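Local structure of 3-keto-5-aminohexanoate cleavage enzyme (Ralstonia eutropha, 3C6C) at residues L146-G151 with R167-M172. The protein probably cleaves 3-keto-5-aminohexanoate or a related beta-keto acid, using a divalent metal ion bound in a TIM-barrel fold. Numbering follows the deposited sequence. Where two conformers were deposited one is given.
Sequences LDITTG and RTLRAM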
loop_
_atom_site.group_PDB
_atom_site.type_symbol
_atom_site.label_atom_id
_atom_site.label_comp_id
_atom_site.label_asym_id
_atom_site.label_seq_id
_atom_site.Cartn_x
_atom_site.Cartn_y
_atom_site.Cartn_z
ATOM N N LEU A 146 17.560 -10.466 19.773
ATOM C CA LEU A 146 18.713 -10.144 18.952
ATOM C C LEU A 146 18.349 -9.029 17.978
ATOM O O LEU A 146 17.499 -9.207 17.097
ATOM C CB LEU A 146 19.141 -11.378 18.164
ATOM C CG LEU A 146 20.533 -11.333 17.502
ATOM C CD1 LEU A 146 21.627 -11.091 18.507
ATOM C CD2 LEU A 146 20.779 -12.613 16.747
ATOM N N ASP A 147 19.006 -7.896 18.174
ATOM C CA ASP A 147 18.766 -6.697 17.377
ATOM C C ASP A 147 19.636 -6.815 16.135
ATOM O O ASP A 147 20.848 -6.630 16.193
ATOM C CB ASP A 147 19.136 -5.404 18.125
ATOM C CG ASP A 147 18.181 -5.073 19.271
ATOM O OD1 ASP A 147 17.204 -5.794 19.475
ATOM O OD2 ASP A 147 18.446 -4.096 19.988
ATOM N N ILE A 148 19.015 -7.164 15.016
ATOM C CA ILE A 148 19.799 -7.543 13.814
ATOM C C ILE A 148 20.066 -6.363 12.914
ATOM O O ILE A 148 19.715 -6.355 11.742
ATOM C CB ILE A 148 19.205 -8.737 13.029
ATOM C CG1 ILE A 148 17.750 -8.518 12.615
ATOM C CG2 ILE A 148 19.433 -10.023 13.849
ATOM C CD1 ILE A 148 17.336 -9.524 11.540
ATOM N N THR A 149 20.695 -5.369 13.516
ATOM C CA THR A 149 20.841 -4.037 12.931
ATOM C C THR A 149 22.056 -3.287 13.438
ATOM O O THR A 149 22.508 -3.497 14.546
ATOM C CB THR A 149 19.603 -3.160 13.272
ATOM O OG1 THR A 149 19.530 -2.042 12.373
ATOM C CG2 THR A 149 19.652 -2.653 14.703
ATOM N N THR A 150 22.551 -2.412 12.576
ATOM C CA THR A 150 23.540 -1.373 12.928
ATOM C C THR A 150 22.967 -0.063 12.464
ATOM O O THR A 150 22.472 0.068 11.334
ATOM C CB THR A 150 24.925 -1.593 12.228
ATOM O OG1 THR A 150 25.625 -2.678 12.841
ATOM C CG2 THR A 150 25.797 -0.329 12.267
ATOM N N GLY A 151 23.003 0.924 13.338
ATOM C CA GLY A 151 22.385 2.191 12.998
ATOM C C GLY A 151 22.484 3.279 14.029
ATOM O O GLY A 151 22.885 3.055 15.158
ATOM N N ARG A 167 28.788 -10.101 10.921
ATOM C CA ARG A 167 29.728 -11.145 11.359
ATOM C C ARG A 167 29.379 -11.590 12.782
ATOM O O ARG A 167 29.262 -12.786 13.116
ATOM C CB ARG A 167 31.157 -10.587 11.322
ATOM C CG ARG A 167 32.236 -11.541 11.773
ATOM C CD ARG A 167 33.631 -10.899 11.601
ATOM N NE ARG A 167 33.751 -9.661 12.369
ATOM C CZ ARG A 167 34.415 -8.581 11.969
ATOM N NH1 ARG A 167 35.025 -8.574 10.792
ATOM N NH2 ARG A 167 34.445 -7.496 12.735
ATOM N N THR A 168 29.211 -10.590 13.621
ATOM C CA THR A 168 28.787 -10.817 15.009
ATOM C C THR A 168 27.397 -11.433 15.113
ATOM O O THR A 168 27.158 -12.313 15.931
ATOM C CB THR A 168 28.913 -9.540 15.847
ATOM O OG1 THR A 168 30.312 -9.313 16.047
ATOM C CG2 THR A 168 28.201 -9.658 17.219
ATOM N N LEU A 169 26.492 -10.984 14.253
ATOM C CA LEU A 169 25.119 -11.494 14.265
ATOM C C LEU A 169 25.080 -12.966 13.845
ATOM O O LEU A 169 24.322 -13.792 14.405
ATOM C CB LEU A 169 24.204 -10.641 13.370
ATOM C CG LEU A 169 23.909 -9.228 13.896
ATOM C CD1 LEU A 169 23.147 -8.432 12.823
ATOM C CD2 LEU A 169 23.169 -9.261 15.241
ATOM N N ARG A 170 25.914 -13.301 12.866
ATOM C CA ARG A 170 25.998 -14.691 12.421
ATOM C C ARG A 170 26.503 -15.583 13.562
ATOM O O ARG A 170 26.009 -16.688 13.777
ATOM C CB ARG A 170 26.899 -14.845 11.184
ATOM C CG ARG A 170 26.241 -14.371 9.939
ATOM C CD ARG A 170 27.220 -14.321 8.802
ATOM N NE ARG A 170 26.523 -14.176 7.529
ATOM C CZ ARG A 170 26.607 -13.103 6.748
ATOM N NH1 ARG A 170 27.406 -12.090 7.081
ATOM N NH2 ARG A 170 25.914 -13.068 5.626
ATOM N N ALA A 171 27.498 -15.084 14.283
ATOM C CA ALA A 171 28.113 -15.858 15.379
ATOM C C ALA A 171 27.122 -16.051 16.533
ATOM O O ALA A 171 27.024 -17.152 17.121
ATOM C CB ALA A 171 29.394 -15.200 15.861
HETATM N N MSE A 172 26.361 -14.995 16.806
HETATM C CA MSE A 172 25.321 -14.984 17.858
HETATM C C MSE A 172 24.237 -15.993 17.539
HETATM O O MSE A 172 23.813 -16.784 18.376
HETATM C CB MSE A 172 24.642 -13.610 17.959
HETATM C CG MSE A 172 25.522 -12.474 18.489
HETATM SE SE MSE A 172 26.056 -12.735 20.337
HETATM C CE MSE A 172 24.428 -12.180 21.216
#
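Ile148 and Leu169 are the nearest CA pair, 6.6 Å apart, where the end of barrel strand 143-147 meets the first turns of helix 166-179. This is the strand-to-helix packing of a TIM barrel, here with a beta hairpin, strands 151-155 and 158-162, inserted between strand and helix. Just past the strand the chain folds into an inverse gamma turn centred on Ile148, closed by a weak hydrogen bond of 3.0 Å from Thr149 N to Asp147 O. No hydrogen bond joins the two segments; apolar packing holds them.

Leu169 carries most of it, its branched end pressed against the turn. With CG anti to its carbonyl carbon (chi1 -70°), the fork reaches from the helix to the turn backbone. Its CD1 lies 3.6 Å from Ile148 CA. Its CD2 rests 3.6 Å from Asp147 O and also reaches Leu146 CG. The two methyls of a leucine can thus cover main chain and side chain at once. Ile148 meets it at about a right angle with CB and CG2; the end of its side chain leads away from the helix, and the side chain also packs on Leu185 and Val187 of strand 182-187, so the beta-branched residue serves two neighbours.

One helical turn on comes Met172, a selenomethionine with selenium in place of the sulfur, modelled in two conformers; its unbranched apolar chain suits a buried place beside Leu146 and Val129. Asp147 points the other way, its side chain about 7 Å from the nickel ion bound by His66, His68 and Glu269; Thr149 likewise turns from the helix and bonds through OG1 to Asp192. Leu146, pointing toward the helix, brings CD1 to within 4.0 Å of Met172 CB.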